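Long-range contact in hydroquinone dioxygenase large subunit (Pseudomonas sp., PDB 4ZXA), which probably opens the ring of hydroquinone with molecular oxygen at an iron(II) centre, as the large subunit of a two-subunit hydroquinone 1,2-dioxygenase: residues Glu262-Gly276 with Arg302-Trp316. Sequence-based numbering, arbitrary orientation.
Sequences EWFIQMSDEIVWDVG and RHQGYSTKRSMLMVW. With CD (cadmium ion), chain I; H8N (4-hydroxybenzonitrile), chain J.
E262 and H303 meet at the cadmium ion: the carboxylate chelates it through both oxygens, OE1 at 2.4 Å, and H303 NE2 binds it at 2.2 Å. H303 CG sits between its backbone N and carbonyl carbon (chi1 57°), which turns the imidazole to the metal, with W273 CZ3 over the centre of one ring face. The W273 indole is itself sandwiched, G305 CA lying over one face, 3.7 Å from the centroid of its six-membered ring, and F264 CE2 over the opposite one. The 4-hydroxybenzonitrile atom CAF touches the indole edge, 3.6 Å from W273 CH2, while the nitrile nitrogen reaches the metal. Two antiparallel ladders, 262-266 with 310-316 and 270-276 with 302-307, belong to the two facing sheets of a cupin barrel whose interior holds this site; H256 and N258 complete the metal shell. On the other face of the first ladder, W316 CE3 packs 3.5 Å from W263 CB, their rings oblique. Where the chain turns between ladders, S268 OG accepts from M312 N (3.0 Å) and donates to D269 OD2. K309 NZ forms a salt bridge with D269 OD2 at 2.9 Å, from the opposite face of the carboxylate plane to S268 OG. An asparagine in place of D269 would probably leave K309 without its opposite charge, beside T12 of the small subunit. Deeper in, Q266 NE2 grips S268 O almost straight (169°), and its OE1 lies against L313 CD1.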
loop_
_atom_site.group_PDB
_atom_site.type_symbol
_atom_site.label_atom_id
_atom_site.label_comp_id
_atom_site.label_asym_id
_atom_site.label_seq_id
_atom_site.Cartn_x
_atom_site.Cartn_y
_atom_site.Cartn_z
ATOM N N GLU E 262 -20.999 13.480 -6.882
ATOM C CA GLU E 262 -20.165 13.477 -8.083
ATOM C C GLU E 262 -20.779 12.577 -9.137
ATOM O O GLU E 262 -21.460 11.605 -8.787
ATOM C CB GLU E 262 -18.774 12.948 -7.774
ATOM C CG GLU E 262 -17.976 13.822 -6.860
ATOM C CD GLU E 262 -16.827 13.079 -6.216
ATOM O OE1 GLU E 262 -16.873 11.826 -6.203
ATOM O OE2 GLU E 262 -15.886 13.742 -5.735
ATOM N N TRP E 263 -20.523 12.886 -10.412
ATOM C CA TRP E 263 -20.960 12.029 -11.513
ATOM C C TRP E 263 -19.782 11.491 -12.328
ATOM O O TRP E 263 -18.904 12.240 -12.762
ATOM C CB TRP E 263 -21.951 12.757 -12.417
ATOM C CG TRP E 263 -23.263 13.048 -11.746
ATOM C CD1 TRP E 263 -23.552 14.111 -10.934
ATOM C CD2 TRP E 263 -24.471 12.274 -11.833
ATOM N NE1 TRP E 263 -24.866 14.047 -10.510
ATOM C CE2 TRP E 263 -25.447 12.928 -11.046
ATOM C CE3 TRP E 263 -24.831 11.105 -12.509
ATOM C CZ2 TRP E 263 -26.746 12.442 -10.916
ATOM C CZ3 TRP E 263 -26.111 10.624 -12.371
ATOM C CH2 TRP E 263 -27.056 11.292 -11.588
ATOM N N PHE E 264 -19.769 10.176 -12.517
ATOM C CA PHE E 264 -18.759 9.507 -13.321
ATOM C C PHE E 264 -19.419 8.889 -14.570
ATOM O O PHE E 264 -20.395 8.146 -14.449
ATOM C CB PHE E 264 -18.100 8.391 -12.501
ATOM C CG PHE E 264 -17.263 8.868 -11.339
ATOM C CD1 PHE E 264 -16.852 10.188 -11.237
ATOM C CD2 PHE E 264 -16.856 7.975 -10.353
ATOM C CE1 PHE E 264 -16.068 10.619 -10.161
ATOM C CE2 PHE E 264 -16.066 8.397 -9.276
ATOM C CZ PHE E 264 -15.675 9.726 -9.184
ATOM N N ILE E 265 -18.917 9.209 -15.764
ATOM C CA ILE E 265 -19.311 8.494 -16.989
ATOM C C ILE E 265 -18.105 7.764 -17.560
ATOM O O ILE E 265 -17.178 8.406 -18.073
ATOM C CB ILE E 265 -19.746 9.430 -18.102
ATOM C CG1 ILE E 265 -20.651 10.550 -17.574
ATOM C CG2 ILE E 265 -20.405 8.630 -19.225
ATOM C CD1 ILE E 265 -22.097 10.212 -17.524
ATOM N N GLN E 266 -18.108 6.436 -17.483
ATOM C CA GLN E 266 -16.951 5.659 -17.925
ATOM C C GLN E 266 -16.922 5.553 -19.460
ATOM O O GLN E 266 -17.842 5.006 -20.072
ATOM C CB GLN E 266 -16.939 4.278 -17.249
ATOM C CG GLN E 266 -15.674 3.459 -17.476
ATOM C CD GLN E 266 -14.469 4.059 -16.778
ATOM O OE1 GLN E 266 -14.596 4.617 -15.692
ATOM N NE2 GLN E 266 -13.293 3.956 -17.399
ATOM N N MET E 267 -15.874 6.079 -20.088
ATOM C CA MET E 267 -15.879 6.175 -21.549
ATOM C C MET E 267 -15.175 5.016 -22.247
ATOM O O MET E 267 -15.601 4.587 -23.323
ATOM C CB MET E 267 -15.335 7.527 -22.029
ATOM C CG MET E 267 -16.293 8.668 -21.776
ATOM S SD MET E 267 -15.745 10.251 -22.444
ATOM C CE MET E 267 -14.086 10.346 -21.792
ATOM N N SER E 268 -14.106 4.509 -21.638
ATOM C CA SER E 268 -13.410 3.343 -22.175
ATOM C C SER E 268 -13.009 2.380 -21.071
ATOM O O SER E 268 -12.794 2.790 -19.936
ATOM C CB SER E 268 -12.162 3.758 -22.949
ATOM O OG SER E 268 -11.018 3.704 -22.120
ATOM N N ASP E 269 -12.924 1.100 -21.413
ATOM C CA ASP E 269 -12.426 0.083 -20.505
ATOM C C ASP E 269 -13.267 -0.032 -19.233
ATOM O O ASP E 269 -14.500 -0.020 -19.312
ATOM C CB ASP E 269 -10.946 0.330 -20.223
ATOM C CG ASP E 269 -10.118 0.286 -21.503
ATOM O OD1 ASP E 269 -9.956 -0.828 -22.055
ATOM O OD2 ASP E 269 -9.659 1.352 -21.985
ATOM N N GLU E 270 -12.616 -0.160 -18.077
ATOM C CA GLU E 270 -13.347 -0.287 -16.823
ATOM C C GLU E 270 -12.547 0.169 -15.618
ATOM O O GLU E 270 -11.321 0.095 -15.613
ATOM C CB GLU E 270 -13.857 -1.723 -16.611
ATOM C CG GLU E 270 -12.769 -2.776 -16.353
ATOM C CD GLU E 270 -13.335 -4.162 -16.000
ATOM O OE1 GLU E 270 -14.558 -4.382 -16.145
ATOM O OE2 GLU E 270 -12.553 -5.044 -15.576
ATOM N N ILE E 271 -13.271 0.635 -14.603
ATOM C CA ILE E 271 -12.711 1.035 -13.319
ATOM C C ILE E 271 -13.528 0.410 -12.185
ATOM O O ILE E 271 -14.763 0.301 -12.271
ATOM C CB ILE E 271 -12.722 2.588 -13.151
ATOM C CG1 ILE E 271 -11.847 3.266 -14.220
ATOM C CG2 ILE E 271 -12.269 2.989 -11.745
ATOM C CD1 ILE E 271 -11.842 4.782 -14.158
ATOM N N VAL E 272 -12.852 0.000 -11.116
ATOM C CA VAL E 272 -13.568 -0.497 -9.947
ATOM C C VAL E 272 -13.495 0.465 -8.752
ATOM O O VAL E 272 -12.409 0.900 -8.332
ATOM C CB VAL E 272 -13.078 -1.888 -9.520
ATOM C CG1 VAL E 272 -13.761 -2.315 -8.207
ATOM C CG2 VAL E 272 -13.336 -2.885 -10.612
ATOM N N TRP E 273 -14.660 0.779 -8.193
ATOM C CA TRP E 273 -14.729 1.661 -7.037
ATOM C C TRP E 273 -15.128 0.952 -5.739
ATOM O O TRP E 273 -16.183 0.329 -5.668
ATOM C CB TRP E 273 -15.671 2.831 -7.320
ATOM C CG TRP E 273 -15.155 3.751 -8.372
ATOM C CD1 TRP E 273 -15.384 3.663 -9.713
ATOM C CD2 TRP E 273 -14.308 4.897 -8.187
ATOM N NE1 TRP E 273 -14.752 4.683 -10.369
ATOM C CE2 TRP E 273 -14.082 5.456 -9.458
ATOM C CE3 TRP E 273 -13.734 5.510 -7.068
ATOM C CZ2 TRP E 273 -13.297 6.597 -9.646
ATOM C CZ3 TRP E 273 -12.951 6.645 -7.254
ATOM C CH2 TRP E 273 -12.735 7.170 -8.530
ATOM N N ASP E 274 -14.266 1.038 -4.726
ATOM C CA ASP E 274 -14.634 0.672 -3.361
ATOM C C ASP E 274 -15.415 1.831 -2.777
ATOM O O ASP E 274 -14.911 2.956 -2.735
ATOM C CB ASP E 274 -13.389 0.480 -2.495
ATOM C CG ASP E 274 -13.102 -0.975 -2.184
ATOM O OD1 ASP E 274 -13.479 -1.861 -2.991
ATOM O OD2 ASP E 274 -12.484 -1.234 -1.130
ATOM N N VAL E 275 -16.630 1.583 -2.314
ATOM C CA VAL E 275 -17.412 2.666 -1.752
ATOM C C VAL E 275 -17.801 2.377 -0.329
ATOM O O VAL E 275 -18.423 1.356 -0.041
ATOM C CB VAL E 275 -18.665 2.949 -2.581
ATOM C CG1 VAL E 275 -19.480 4.075 -1.938
ATOM C CG2 VAL E 275 -18.268 3.284 -4.025
ATOM N N GLY E 276 -17.431 3.288 0.565
ATOM C CA GLY E 276 -17.720 3.110 1.974
ATOM C C GLY E 276 -18.243 4.335 2.699
ATOM O O GLY E 276 -18.435 5.411 2.119
ATOM N N ARG E 302 -17.126 7.725 1.008
ATOM C CA ARG E 302 -15.752 7.894 0.549
ATOM C C ARG E 302 -15.466 6.724 -0.390
ATOM O O ARG E 302 -16.141 5.687 -0.330
ATOM C CB ARG E 302 -14.793 7.851 1.731
ATOM C CG ARG E 302 -14.798 6.510 2.422
ATOM C CD ARG E 302 -14.025 6.552 3.713
ATOM N NE ARG E 302 -13.116 5.415 3.798
ATOM C CZ ARG E 302 -12.461 5.062 4.901
ATOM N NH1 ARG E 302 -12.628 5.752 6.028
ATOM N NH2 ARG E 302 -11.644 4.009 4.879
ATOM N N HIS E 303 -14.475 6.873 -1.256
ATOM C CA HIS E 303 -14.258 5.873 -2.289
ATOM C C HIS E 303 -12.854 5.961 -2.875
ATOM O O HIS E 303 -12.151 6.937 -2.656
ATOM C CB HIS E 303 -15.316 6.025 -3.383
ATOM C CG HIS E 303 -15.344 7.389 -4.010
ATOM N ND1 HIS E 303 -16.275 7.750 -4.946
ATOM C CD2 HIS E 303 -14.536 8.457 -3.832
ATOM C CE1 HIS E 303 -16.050 9.003 -5.328
ATOM N NE2 HIS E 303 -14.998 9.443 -4.670
ATOM N N GLN E 304 -12.450 4.929 -3.607
ATOM C CA GLN E 304 -11.134 4.883 -4.225
ATOM C C GLN E 304 -11.292 3.999 -5.448
ATOM O O GLN E 304 -12.068 3.040 -5.421
ATOM C CB GLN E 304 -10.097 4.300 -3.250
ATOM C CG GLN E 304 -8.650 4.397 -3.726
ATOM C CD GLN E 304 -7.624 4.042 -2.647
ATOM O OE1 GLN E 304 -7.885 3.231 -1.761
ATOM N NE2 GLN E 304 -6.449 4.658 -2.722
ATOM N N GLY E 305 -10.595 4.323 -6.531
ATOM C CA GLY E 305 -10.765 3.591 -7.777
ATOM C C GLY E 305 -9.586 2.712 -8.166
ATOM O O GLY E 305 -8.447 2.948 -7.753
ATOM N N TYR E 306 -9.870 1.690 -8.967
ATOM C CA TYR E 306 -8.844 0.783 -9.458
ATOM C C TYR E 306 -9.023 0.599 -10.955
ATOM O O TYR E 306 -10.113 0.268 -11.427
ATOM C CB TYR E 306 -8.916 -0.566 -8.729
ATOM C CG TYR E 306 -8.655 -0.430 -7.249
ATOM C CD1 TYR E 306 -9.617 0.121 -6.410
ATOM C CD2 TYR E 306 -7.447 -0.826 -6.692
ATOM C CE1 TYR E 306 -9.396 0.259 -5.068
ATOM C CE2 TYR E 306 -7.214 -0.690 -5.341
ATOM C CZ TYR E 306 -8.200 -0.140 -4.530
ATOM O OH TYR E 306 -8.004 0.024 -3.171
ATOM N N SER E 307 -7.967 0.856 -11.712
ATOM C CA SER E 307 -8.086 0.780 -13.156
ATOM C C SER E 307 -6.871 0.069 -13.702
ATOM O O SER E 307 -5.790 0.647 -13.788
ATOM C CB SER E 307 -8.230 2.181 -13.760
ATOM O OG SER E 307 -8.328 2.132 -15.179
ATOM N N THR E 308 -7.043 -1.198 -14.042
ATOM C CA THR E 308 -5.908 -2.008 -14.460
ATOM C C THR E 308 -5.290 -1.489 -15.747
ATOM O O THR E 308 -4.078 -1.355 -15.830
ATOM C CB THR E 308 -6.276 -3.486 -14.637
ATOM O OG1 THR E 308 -6.718 -4.027 -13.385
ATOM C CG2 THR E 308 -5.072 -4.243 -15.091
ATOM N N LYS E 309 -6.122 -1.202 -16.746
ATOM C CA LYS E 309 -5.631 -0.566 -17.956
ATOM C C LYS E 309 -5.961 0.921 -17.939
ATOM O O LYS E 309 -7.057 1.305 -17.546
ATOM C CB LYS E 309 -6.245 -1.198 -19.217
ATOM C CG LYS E 309 -5.927 -0.400 -20.477
ATOM C CD LYS E 309 -6.454 -1.056 -21.741
ATOM C CE LYS E 309 -6.173 -0.223 -23.006
ATOM N NZ LYS E 309 -6.961 1.045 -23.069
ATOM N N ARG E 310 -5.018 1.753 -18.371
ATOM C CA ARG E 310 -5.301 3.165 -18.588
ATOM C C ARG E 310 -6.635 3.304 -19.315
ATOM O O ARG E 310 -6.773 2.838 -20.453
ATOM C CB ARG E 310 -4.189 3.813 -19.410
ATOM C CG ARG E 310 -3.892 5.275 -19.065
ATOM C CD ARG E 310 -2.844 5.826 -20.023
ATOM N NE ARG E 310 -2.369 7.169 -19.717
ATOM C CZ ARG E 310 -1.455 7.438 -18.787
ATOM N NH1 ARG E 310 -0.938 6.458 -18.046
ATOM N NH2 ARG E 310 -1.066 8.691 -18.588
ATOM N N SER E 311 -7.601 3.958 -18.663
ATOM C CA SER E 311 -8.952 4.096 -19.190
ATOM C C SER E 311 -9.436 5.546 -19.235
ATOM O O SER E 311 -8.951 6.404 -18.499
ATOM C CB SER E 311 -9.931 3.271 -18.358
ATOM O OG SER E 311 -9.921 3.694 -17.008
ATOM N N MET E 312 -10.421 5.803 -20.088
ATOM C CA MET E 312 -10.920 7.152 -20.255
ATOM C C MET E 312 -12.130 7.335 -19.371
ATOM O O MET E 312 -13.139 6.644 -19.541
ATOM C CB MET E 312 -11.275 7.402 -21.710
ATOM C CG MET E 312 -10.125 7.120 -22.660
ATOM S SD MET E 312 -10.554 7.652 -24.326
ATOM C CE MET E 312 -8.975 7.435 -25.165
ATOM N N LEU E 313 -12.019 8.239 -18.403
ATOM C CA LEU E 313 -13.120 8.503 -17.481
ATOM C C LEU E 313 -13.559 9.952 -17.587
ATOM O O LEU E 313 -12.742 10.871 -17.576
ATOM C CB LEU E 313 -12.731 8.193 -16.029
ATOM C CG LEU E 313 -13.719 8.675 -14.949
ATOM C CD1 LEU E 313 -15.049 7.936 -15.042
ATOM C CD2 LEU E 313 -13.150 8.494 -13.569
ATOM N N MET E 314 -14.860 10.160 -17.694
ATOM C CA MET E 314 -15.373 11.513 -17.668
ATOM C C MET E 314 -15.882 11.851 -16.271
ATOM O O MET E 314 -16.818 11.211 -15.781
ATOM C CB MET E 314 -16.490 11.682 -18.688
ATOM C CG MET E 314 -17.222 13.008 -18.544
ATOM S SD MET E 314 -16.209 14.387 -19.090
ATOM C CE MET E 314 -16.220 14.165 -20.867
ATOM N N VAL E 315 -15.256 12.842 -15.630
ATOM C CA VAL E 315 -15.744 13.371 -14.353
ATOM C C VAL E 315 -16.540 14.650 -14.620
ATOM O O VAL E 315 -16.026 15.623 -15.183
ATOM C CB VAL E 315 -14.595 13.666 -13.347
ATOM C CG1 VAL E 315 -15.169 14.153 -12.009
ATOM C CG2 VAL E 315 -13.710 12.437 -13.148
ATOM N N TRP E 316 -17.810 14.635 -14.246
ATOM C CA TRP E 316 -18.669 15.766 -14.536
ATOM C C TRP E 316 -18.847 16.621 -13.269
ATOM O O TRP E 316 -19.486 16.211 -12.303
ATOM C CB TRP E 316 -20.005 15.277 -15.071
ATOM C CG TRP E 316 -21.031 16.339 -15.301
ATOM C CD1 TRP E 316 -20.837 17.600 -15.810
ATOM C CD2 TRP E 316 -22.433 16.228 -15.027
ATOM N NE1 TRP E 316 -22.042 18.275 -15.875
ATOM C CE2 TRP E 316 -23.033 17.453 -15.395
ATOM C CE3 TRP E 316 -23.238 15.215 -14.494
ATOM C CZ2 TRP E 316 -24.396 17.684 -15.252
ATOM C CZ3 TRP E 316 -24.598 15.450 -14.351
ATOM C CH2 TRP E 316 -25.161 16.679 -14.728
HETATM CD CD CD I . -14.970 11.659 -4.745
HETATM N NAA H8N J . -13.207 11.720 -6.280
HETATM C CAC H8N J . -12.524 11.635 -7.193
HETATM C CAI H8N J . -11.664 11.502 -8.405
HETATM C CAF H8N J . -12.047 10.597 -9.388
HETATM C CAD H8N J . -11.270 10.441 -10.532
HETATM C CAH H8N J . -10.122 11.208 -10.651
HETATM O OAB H8N J . -9.342 11.054 -11.766
HETATM C CAE H8N J . -9.735 12.113 -9.669
HETATM C CAG H8N J . -10.518 12.264 -8.535
HETATM O O HOH W 1 -9.140 -0.544 -17.193
HETATM O O HOH W 2 -10.076 0.667 -1.654
#